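Local coordinates for protein CCMAN5 (Cellulosimicrobium cellulans, PDB 2XSG) that is a calcium-binding alpha-mannosidase of glycoside hydrolase family 92 that probably removes mannose caps from phosphorylated yeast-type glycans, at residues A[309-314]-A[647-651]; A[611-616]-A[690-694]; A[315-319]-A[363-367]. All coordinates share one frame; numbering follows the deposited sequence.

Overall arrangement
All three interactions lie in the family 92 catalytic region. Interactions 1 and 3 use consecutive parts of helix 306-318, with centres about 15 Å apart. Interaction 1 joins this helix to the loop at 647-651, and interaction 3 joins its C-terminal end to helix 353-366. Interactions 1 and 2 have centres about 13 Å apart and touch: Tyr648 CE1 is 3.3 Å from Tyr615 CD1. Interaction 3 stands apart from interaction 2, with nearest atoms about 9 Å away. A calcium ion, bound by Asn588, Glu589 and Asp662, lies about 11 Å from the side chain of Tyr648 and about 13 Å from that of Tyr615. None of the three contacts supplies a calcium ligand.

Interaction 1 of 3, residues A[309-314]-A[647-651]; sequences RLFYTH and VYRLD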
loop_
_atom_site.group_PDB
_atom_site.type_symbol
_atom_site.label_atom_id
_atom_site.label_comp_id
_atom_site.label_asym_id
_atom_site.label_seq_id
_atom_site.Cartn_x
_atom_site.Cartn_y
_atom_site.Cartn_z
ATOM N N ARG A 309 3.245 -19.278 -2.680
ATOM C CA ARG A 309 3.939 -18.212 -3.408
ATOM C C ARG A 309 3.145 -16.899 -3.347
ATOM O O ARG A 309 3.714 -15.810 -3.170
ATOM C CB ARG A 309 4.173 -18.622 -4.857
ATOM C CG ARG A 309 5.347 -19.551 -5.047
ATOM C CD ARG A 309 5.161 -20.396 -6.290
ATOM N NE ARG A 309 6.431 -20.862 -6.826
ATOM C CZ ARG A 309 7.095 -21.933 -6.400
ATOM N NH1 ARG A 309 6.628 -22.680 -5.396
ATOM N NH2 ARG A 309 8.245 -22.256 -6.974
ATOM N N LEU A 310 1.826 -17.016 -3.491
ATOM C CA LEU A 310 0.932 -15.875 -3.394
ATOM C C LEU A 310 1.044 -15.251 -2.022
ATOM O O LEU A 310 1.197 -14.040 -1.916
ATOM C CB LEU A 310 -0.515 -16.275 -3.633
ATOM C CG LEU A 310 -1.113 -16.046 -4.996
ATOM C CD1 LEU A 310 -2.556 -16.572 -4.959
ATOM C CD2 LEU A 310 -1.054 -14.555 -5.427
ATOM N N PHE A 311 0.993 -16.067 -0.967
ATOM C CA PHE A 311 1.205 -15.533 0.374
ATOM C C PHE A 311 2.499 -14.711 0.495
ATOM O O PHE A 311 2.460 -13.551 0.945
ATOM C CB PHE A 311 1.175 -16.635 1.434
ATOM C CG PHE A 311 1.384 -16.130 2.811
ATOM C CD1 PHE A 311 0.325 -15.582 3.531
ATOM C CD2 PHE A 311 2.649 -16.149 3.389
ATOM C CE1 PHE A 311 0.529 -15.078 4.796
ATOM C CE2 PHE A 311 2.858 -15.635 4.655
ATOM C CZ PHE A 311 1.793 -15.106 5.365
ATOM N N TYR A 312 3.634 -15.307 0.123
ATOM C CA TYR A 312 4.931 -14.643 0.311
ATOM C C TYR A 312 5.120 -13.406 -0.582
ATOM O O TYR A 312 5.781 -12.443 -0.180
ATOM C CB TYR A 312 6.124 -15.622 0.262
ATOM C CG TYR A 312 6.216 -16.419 1.558
ATOM C CD1 TYR A 312 6.635 -15.805 2.759
ATOM C CD2 TYR A 312 5.849 -17.754 1.602
ATOM C CE1 TYR A 312 6.686 -16.519 3.946
ATOM C CE2 TYR A 312 5.897 -18.481 2.782
ATOM C CZ TYR A 312 6.303 -17.848 3.959
ATOM O OH TYR A 312 6.350 -18.564 5.122
ATOM N N THR A 313 4.528 -13.445 -1.771
ATOM C CA THR A 313 4.512 -12.306 -2.673
ATOM C C THR A 313 3.766 -11.137 -2.009
ATOM O O THR A 313 4.235 -9.994 -2.036
ATOM C CB THR A 313 3.860 -12.670 -4.029
ATOM O OG1 THR A 313 4.623 -13.707 -4.676
ATOM C CG2 THR A 313 3.762 -11.433 -4.941
ATOM N N HIS A 314 2.617 -11.428 -1.405
ATOM C CA HIS A 314 1.837 -10.376 -0.757
ATOM C C HIS A 314 2.412 -9.966 0.602
ATOM O O HIS A 314 2.284 -8.795 1.012
ATOM C CB HIS A 314 0.345 -10.729 -0.682
ATOM C CG HIS A 314 -0.304 -10.807 -2.029
ATOM N ND1 HIS A 314 -0.275 -9.762 -2.926
ATOM C CD2 HIS A 314 -0.973 -11.810 -2.644
ATOM C CE1 HIS A 314 -0.903 -10.112 -4.031
ATOM N NE2 HIS A 314 -1.349 -11.345 -3.881
ATOM N N VAL A 647 -10.044 -13.086 -7.672
ATOM C CA VAL A 647 -9.771 -11.689 -7.337
ATOM C C VAL A 647 -8.258 -11.502 -7.297
ATOM O O VAL A 647 -7.733 -10.493 -7.760
ATOM C CB VAL A 647 -10.468 -11.312 -6.000
ATOM C CG1 VAL A 647 -9.937 -9.999 -5.410
ATOM C CG2 VAL A 647 -11.965 -11.218 -6.211
ATOM N N TYR A 648 -7.576 -12.501 -6.750
ATOM C CA TYR A 648 -6.134 -12.518 -6.626
ATOM C C TYR A 648 -5.558 -13.637 -7.493
ATOM O O TYR A 648 -5.973 -14.791 -7.334
ATOM C CB TYR A 648 -5.754 -12.809 -5.175
ATOM C CG TYR A 648 -6.002 -11.677 -4.218
ATOM C CD1 TYR A 648 -7.262 -11.480 -3.657
ATOM C CD2 TYR A 648 -4.967 -10.835 -3.829
ATOM C CE1 TYR A 648 -7.500 -10.427 -2.761
ATOM C CE2 TYR A 648 -5.184 -9.786 -2.905
ATOM C CZ TYR A 648 -6.455 -9.595 -2.383
ATOM O OH TYR A 648 -6.675 -8.580 -1.492
ATOM N N ARG A 649 -4.619 -13.299 -8.389
ATOM C CA ARG A 649 -3.935 -14.294 -9.253
ATOM C C ARG A 649 -2.423 -14.225 -9.066
ATOM O O ARG A 649 -1.885 -13.136 -8.863
ATOM C CB ARG A 649 -4.220 -14.066 -10.756
ATOM C CG ARG A 649 -5.676 -13.829 -11.136
ATOM C CD ARG A 649 -6.032 -14.339 -12.534
ATOM N NE ARG A 649 -7.241 -15.154 -12.391
ATOM C CZ ARG A 649 -8.142 -15.403 -13.340
ATOM N NH1 ARG A 649 -8.005 -14.887 -14.552
ATOM N NH2 ARG A 649 -9.205 -16.165 -13.057
ATOM N N LEU A 650 -1.736 -15.368 -9.179
ATOM C CA LEU A 650 -0.285 -15.343 -9.281
ATOM C C LEU A 650 0.050 -15.140 -10.760
ATOM O O LEU A 650 0.430 -16.078 -11.472
ATOM C CB LEU A 650 0.380 -16.613 -8.719
ATOM C CG LEU A 650 1.888 -16.470 -8.446
ATOM C CD1 LEU A 650 2.169 -15.639 -7.189
ATOM C CD2 LEU A 650 2.561 -17.835 -8.335
ATOM N N ASP A 651 -0.110 -13.894 -11.197
ATOM C CA ASP A 651 0.030 -13.491 -12.576
ATOM C C ASP A 651 0.405 -12.023 -12.588
ATOM O O ASP A 651 0.082 -11.288 -11.639
ATOM C CB ASP A 651 -1.322 -13.634 -13.293
ATOM C CG ASP A 651 -1.188 -13.580 -14.793
ATOM O OD1 ASP A 651 -0.686 -14.567 -15.365
ATOM O OD2 ASP A 651 -1.544 -12.548 -15.397
HETATM O O HOH W 1 -2.432 -11.589 -6.835
#
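The side chains of Leu310 and Leu650 lie alongside each other, pointing opposite ways, and form the tight part of this contact. Their methyls Leu310 CD2 and Leu650 CD1 lie 3.8 Å apart. Leu650 is the centre of an inverse gamma turn. It places CG opposite its own backbone N (chi1 -164°), and its two methyls spread over the helix. CD1 of Leu650 also reaches Thr313 OG1 at 4.0 Å, while its CD2 meets Arg309 CB at 3.9 Å. The Thr313 hydroxyl donates to Arg309 O over 2.7 Å, from above the carbonyl plane. Arg309 is the loose side: its extended, exposed chain leads away. One turn on, His314 offers its ring face to the edge of Tyr648 from the loop, an offset edge-to-face pair with planes at 83°. A water lies in the plane of the His314 ring, 3.2 Å from its NE2, and donates to Arg649 O over 2.6 Å. The contact packs helix 306-318 on the loop after strand 638-646. Both rings bond to helix 665-675, His314 ND1 to Ser667 OG and Tyr648 OH to Met666 O. Phe670 of that helix touches Leu310, His314 and Tyr648, while strand 293-296 packs on Phe311.

Interaction 2 of 3, residues A[611-616]-A[690-694]; sequences ARAIYT and GSPFF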
loop_
_atom_site.group_PDB
_atom_site.type_symbol
_atom_site.label_atom_id
_atom_site.label_comp_id
_atom_site.label_asym_id
_atom_site.label_seq_id
_atom_site.Cartn_x
_atom_site.Cartn_y
_atom_site.Cartn_z
ATOM N N ALA A 611 -14.340 -15.687 3.020
ATOM C CA ALA A 611 -12.902 -15.435 3.180
ATOM C C ALA A 611 -12.078 -16.377 2.300
ATOM O O ALA A 611 -11.231 -15.925 1.523
ATOM C CB ALA A 611 -12.477 -15.543 4.634
ATOM N N ARG A 612 -12.344 -17.677 2.391
ATOM C CA ARG A 612 -11.624 -18.624 1.549
ATOM C C ARG A 612 -11.892 -18.376 0.054
ATOM O O ARG A 612 -10.965 -18.462 -0.761
ATOM C CB ARG A 612 -11.929 -20.076 1.950
ATOM C CG ARG A 612 -11.106 -21.121 1.201
ATOM C CD ARG A 612 -9.634 -21.118 1.584
ATOM N NE ARG A 612 -8.807 -21.899 0.653
ATOM C CZ ARG A 612 -8.003 -22.905 1.002
ATOM N NH1 ARG A 612 -7.879 -23.269 2.274
ATOM N NH2 ARG A 612 -7.278 -23.531 0.073
ATOM N N ALA A 613 -13.135 -18.035 -0.293
ATOM C CA ALA A 613 -13.549 -17.876 -1.703
ATOM C C ALA A 613 -12.956 -16.640 -2.396
ATOM O O ALA A 613 -12.359 -16.733 -3.486
ATOM C CB ALA A 613 -15.090 -17.865 -1.811
ATOM N N ILE A 614 -13.129 -15.482 -1.764
ATOM C CA ILE A 614 -12.631 -14.220 -2.323
ATOM C C ILE A 614 -11.126 -14.294 -2.544
ATOM O O ILE A 614 -10.618 -13.838 -3.567
ATOM C CB ILE A 614 -13.000 -13.001 -1.422
ATOM C CG1 ILE A 614 -14.521 -12.787 -1.403
ATOM C CG2 ILE A 614 -12.335 -11.672 -1.944
ATOM C CD1 ILE A 614 -15.027 -11.928 -0.228
ATOM N N TYR A 615 -10.410 -14.871 -1.591
ATOM C CA TYR A 615 -8.941 -14.791 -1.628
ATOM C C TYR A 615 -8.255 -15.962 -2.335
ATOM O O TYR A 615 -7.112 -15.828 -2.755
ATOM C CB TYR A 615 -8.363 -14.602 -0.226
ATOM C CG TYR A 615 -8.718 -13.270 0.363
ATOM C CD1 TYR A 615 -7.956 -12.143 0.069
ATOM C CD2 TYR A 615 -9.828 -13.131 1.201
ATOM C CE1 TYR A 615 -8.274 -10.905 0.588
ATOM C CE2 TYR A 615 -10.163 -11.894 1.736
ATOM C CZ TYR A 615 -9.374 -10.776 1.428
ATOM O OH TYR A 615 -9.693 -9.545 1.955
ATOM N N THR A 616 -8.942 -17.098 -2.474
ATOM C CA THR A 616 -8.269 -18.277 -3.035
ATOM C C THR A 616 -9.041 -19.006 -4.134
ATOM O O THR A 616 -8.526 -19.977 -4.674
ATOM C CB THR A 616 -7.867 -19.311 -1.972
ATOM O OG1 THR A 616 -9.019 -20.048 -1.552
ATOM C CG2 THR A 616 -7.226 -18.652 -0.771
ATOM N N GLY A 690 -11.425 -15.793 10.504
ATOM C CA GLY A 690 -11.881 -16.155 9.157
ATOM C C GLY A 690 -11.690 -17.631 8.857
ATOM O O GLY A 690 -12.132 -18.487 9.629
ATOM N N SER A 691 -11.021 -17.916 7.742
ATOM C CA SER A 691 -10.722 -19.282 7.329
ATOM C C SER A 691 -9.225 -19.430 7.055
ATOM O O SER A 691 -8.786 -19.256 5.911
ATOM C CB SER A 691 -11.551 -19.643 6.089
ATOM O OG SER A 691 -11.280 -20.964 5.635
ATOM N N PRO A 692 -8.424 -19.735 8.102
ATOM C CA PRO A 692 -6.976 -19.878 7.895
ATOM C C PRO A 692 -6.671 -20.831 6.740
ATOM O O PRO A 692 -7.253 -21.921 6.678
ATOM C CB PRO A 692 -6.453 -20.469 9.218
ATOM C CG PRO A 692 -7.558 -20.384 10.201
ATOM C CD PRO A 692 -8.837 -19.970 9.501
ATOM N N PHE A 693 -5.766 -20.425 5.845
ATOM C CA PHE A 693 -5.485 -21.179 4.613
ATOM C C PHE A 693 -4.606 -22.395 4.821
ATOM O O PHE A 693 -4.724 -23.357 4.078
ATOM C CB PHE A 693 -4.753 -20.335 3.552
ATOM C CG PHE A 693 -5.460 -19.080 3.121
ATOM C CD1 PHE A 693 -6.733 -18.751 3.582
ATOM C CD2 PHE A 693 -4.845 -18.250 2.188
ATOM C CE1 PHE A 693 -7.353 -17.596 3.159
ATOM C CE2 PHE A 693 -5.453 -17.085 1.762
ATOM C CZ PHE A 693 -6.715 -16.756 2.243
ATOM N N PHE A 694 -3.695 -22.325 5.787
ATOM C CA PHE A 694 -2.587 -23.284 5.858
ATOM C C PHE A 694 -2.642 -24.196 7.077
ATOM O O PHE A 694 -3.206 -23.834 8.116
ATOM C CB PHE A 694 -1.248 -22.545 5.800
ATOM C CG PHE A 694 -1.109 -21.639 4.597
ATOM C CD1 PHE A 694 -1.120 -22.156 3.313
ATOM C CD2 PHE A 694 -0.971 -20.273 4.750
ATOM C CE1 PHE A 694 -0.994 -21.312 2.199
ATOM C CE2 PHE A 694 -0.846 -19.425 3.645
ATOM C CZ PHE A 694 -0.849 -19.946 2.377
HETATM O O HOH W 2 -9.011 -22.427 4.836
#
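One water oxygen is gripped three ways where Arg612 meets Ser691. Arg612 NH1 donates to the water over 2.9 Å, in the plane of the guanidinium. The water donates to Ser691 OG over 2.8 Å and to Pro692 O over 2.6 Å. Ser691 OG has a second partner in Phe719 O. Arg612 NH1 also bonds to Thr301 OG1, which bonds to Phe693 O. The other side of the guanidinium is held from its own segment. Arg612 NE gives a bent bond to Thr616 OG1, 2.9 Å long with an angle of 141° at the hydrogen. That hydroxyl donates a hydrogen bond to Arg612 O, 2.6 Å away. Thr616 N reaches the same carbonyl oxygen from the opposite face of its plane. Bonds at NE and NH1 thus limit the rotation of the arginine. Thr616 OG1 sits between the backbone N and the carbonyl carbon (chi1 76°), which turns it back to these partners and sends CG2 toward Phe693. CG2 of Thr616 makes a CH-pi contact over the Phe693 face, 3.7 Å from the ring centroid. Tyr615 CB, Leu307, Ala673 and Ala674 also touch the Phe693 side chain. The threonine bond to the carbonyl four residues back sets the side chains. The water bridge and the CH-pi contact join helix 604-616 to the loop between strands 686-689 and 696-700, within the family 92 catalytic fold of the six-hairpin clan.

Interaction 3 of 3, residues A[315-319]-A[363-367]; sequences LYRMF and IAYID
Met318 runs straight out to Ile363 and Ile366 because its first two torsions are both extended (chi1 175°, chi2 -176°). Its chain bends only at the last torsion. Met318 CG lies 4.1 Å from Ile363 CG1, and Met318 SD lies 3.8 Å from Ile366 CD1. Ile366 CD1 takes the methionine, and its CG2 meets the rim of the Phe319 ring, 3.8 Å from CZ. Leu315 CD1 touches Ile366 CD1 more loosely, at 4.3 Å. The Phe319 ring also points an edge at Asp367, with CE1 of Phe319 3.5 Å from OD2 of the aspartate. An alanine in place of Phe319 would probably open a gap beside Ile366 and leave the Asp367 carboxylate without its aromatic neighbour. Asp367 is the N-cap of helix 368-387, and its OD1 makes a weak bond to Leu370 N. Its OD2 forms a long, weak ion pair with Arg292. The contact packs the C-terminal ends of helices 306-318 and 353-366, and Val671 of helix 665-675 touches both Met318 and Ile366. With no hydrogen bond across it, the contact rests mainly on apolar packing. The ring's edge hydrogens, slightly positive, probably add a mild attraction to the carboxylate.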
loop_
_atom_site.group_PDB
_atom_site.type_symbol
_atom_site.label_atom_id
_atom_site.label_comp_id
_atom_site.label_asym_id
_atom_site.label_seq_id
_atom_site.Cartn_x
_atom_site.Cartn_y
_atom_site.Cartn_z
ATOM N N LEU A 315 3.067 -10.896 1.297
ATOM C CA LEU A 315 3.825 -10.486 2.479
ATOM C C LEU A 315 4.926 -9.484 2.064
ATOM O O LEU A 315 5.128 -8.437 2.724
ATOM C CB LEU A 315 4.418 -11.688 3.221
ATOM C CG LEU A 315 4.996 -11.481 4.626
ATOM C CD1 LEU A 315 3.928 -11.021 5.639
ATOM C CD2 LEU A 315 5.694 -12.738 5.139
ATOM N N TYR A 316 5.619 -9.787 0.964
ATOM C CA TYR A 316 6.621 -8.865 0.413
ATOM C C TYR A 316 6.008 -7.465 0.170
ATOM O O TYR A 316 6.565 -6.464 0.570
ATOM C CB TYR A 316 7.248 -9.466 -0.849
ATOM C CG TYR A 316 8.004 -8.504 -1.742
ATOM C CD1 TYR A 316 9.348 -8.189 -1.501
ATOM C CD2 TYR A 316 7.384 -7.923 -2.843
ATOM C CE1 TYR A 316 10.046 -7.295 -2.337
ATOM C CE2 TYR A 316 8.067 -7.036 -3.673
ATOM C CZ TYR A 316 9.396 -6.728 -3.420
ATOM O OH TYR A 316 10.070 -5.852 -4.253
ATOM N N ARG A 317 4.836 -7.431 -0.451
ATOM C CA ARG A 317 4.141 -6.181 -0.761
ATOM C C ARG A 317 3.685 -5.424 0.496
ATOM O O ARG A 317 3.561 -4.198 0.469
ATOM C CB ARG A 317 2.925 -6.463 -1.641
ATOM C CG ARG A 317 3.214 -7.034 -3.024
ATOM C CD ARG A 317 4.029 -6.067 -3.850
ATOM N NE ARG A 317 4.100 -6.477 -5.244
ATOM C CZ ARG A 317 5.008 -6.046 -6.120
ATOM N NH1 ARG A 317 5.948 -5.181 -5.755
ATOM N NH2 ARG A 317 4.975 -6.493 -7.366
ATOM N N MET A 318 3.424 -6.153 1.580
ATOM C CA MET A 318 3.023 -5.543 2.854
ATOM C C MET A 318 4.112 -4.672 3.507
ATOM O O MET A 318 3.793 -3.737 4.243
ATOM C CB MET A 318 2.523 -6.607 3.842
ATOM C CG MET A 318 2.191 -6.051 5.236
ATOM S SD MET A 318 1.705 -7.370 6.387
ATOM C CE MET A 318 1.076 -8.496 5.217
ATOM N N PHE A 319 5.377 -4.972 3.213
ATOM C CA PHE A 319 6.516 -4.208 3.735
ATOM C C PHE A 319 7.091 -3.232 2.682
ATOM O O PHE A 319 8.253 -3.347 2.291
ATOM C CB PHE A 319 7.618 -5.174 4.242
ATOM C CG PHE A 319 7.244 -5.927 5.500
ATOM C CD1 PHE A 319 7.620 -5.445 6.755
ATOM C CD2 PHE A 319 6.528 -7.112 5.433
ATOM C CE1 PHE A 319 7.279 -6.141 7.941
ATOM C CE2 PHE A 319 6.168 -7.819 6.599
ATOM C CZ PHE A 319 6.542 -7.337 7.850
ATOM N N ILE A 363 -0.184 -5.190 10.157
ATOM C CA ILE A 363 1.229 -4.960 10.454
ATOM C C ILE A 363 1.497 -5.112 11.959
ATOM O O ILE A 363 2.475 -5.758 12.353
ATOM C CB ILE A 363 1.731 -3.575 9.952
ATOM C CG1 ILE A 363 1.750 -3.522 8.425
ATOM C CG2 ILE A 363 3.141 -3.290 10.481
ATOM C CD1 ILE A 363 1.980 -2.112 7.880
ATOM N N ALA A 364 0.619 -4.552 12.789
ATOM C CA ALA A 364 0.743 -4.699 14.253
ATOM C C ALA A 364 0.982 -6.140 14.720
ATOM O O ALA A 364 1.786 -6.365 15.622
ATOM C CB ALA A 364 -0.458 -4.101 14.976
ATOM N N TYR A 365 0.321 -7.123 14.113
ATOM C CA TYR A 365 0.536 -8.496 14.594
ATOM C C TYR A 365 1.617 -9.291 13.846
ATOM O O TYR A 365 1.990 -10.395 14.266
ATOM C CB TYR A 365 -0.784 -9.264 14.820
ATOM C CG TYR A 365 -1.541 -9.776 13.606
ATOM C CD1 TYR A 365 -0.987 -10.729 12.763
ATOM C CD2 TYR A 365 -2.859 -9.364 13.359
ATOM C CE1 TYR A 365 -1.704 -11.229 11.673
ATOM C CE2 TYR A 365 -3.588 -9.861 12.293
ATOM C CZ TYR A 365 -2.993 -10.798 11.442
ATOM O OH TYR A 365 -3.700 -11.303 10.369
ATOM N N ILE A 366 2.151 -8.713 12.767
ATOM C CA ILE A 366 3.225 -9.364 12.020
ATOM C C ILE A 366 4.610 -8.812 12.401
ATOM O O ILE A 366 5.553 -9.588 12.579
ATOM C CB ILE A 366 2.953 -9.357 10.498
ATOM C CG1 ILE A 366 1.825 -10.363 10.197
ATOM C CG2 ILE A 366 4.215 -9.760 9.702
ATOM C CD1 ILE A 366 1.230 -10.249 8.837
ATOM N N ASP A 367 4.704 -7.488 12.557
ATOM C CA ASP A 367 5.942 -6.816 12.944
ATOM C C ASP A 367 5.627 -5.668 13.906
ATOM O O ASP A 367 5.561 -4.501 13.494
ATOM C CB ASP A 367 6.682 -6.310 11.702
ATOM C CG ASP A 367 8.104 -5.854 12.003
ATOM O OD1 ASP A 367 8.458 -5.627 13.183
ATOM O OD2 ASP A 367 8.875 -5.725 11.035
#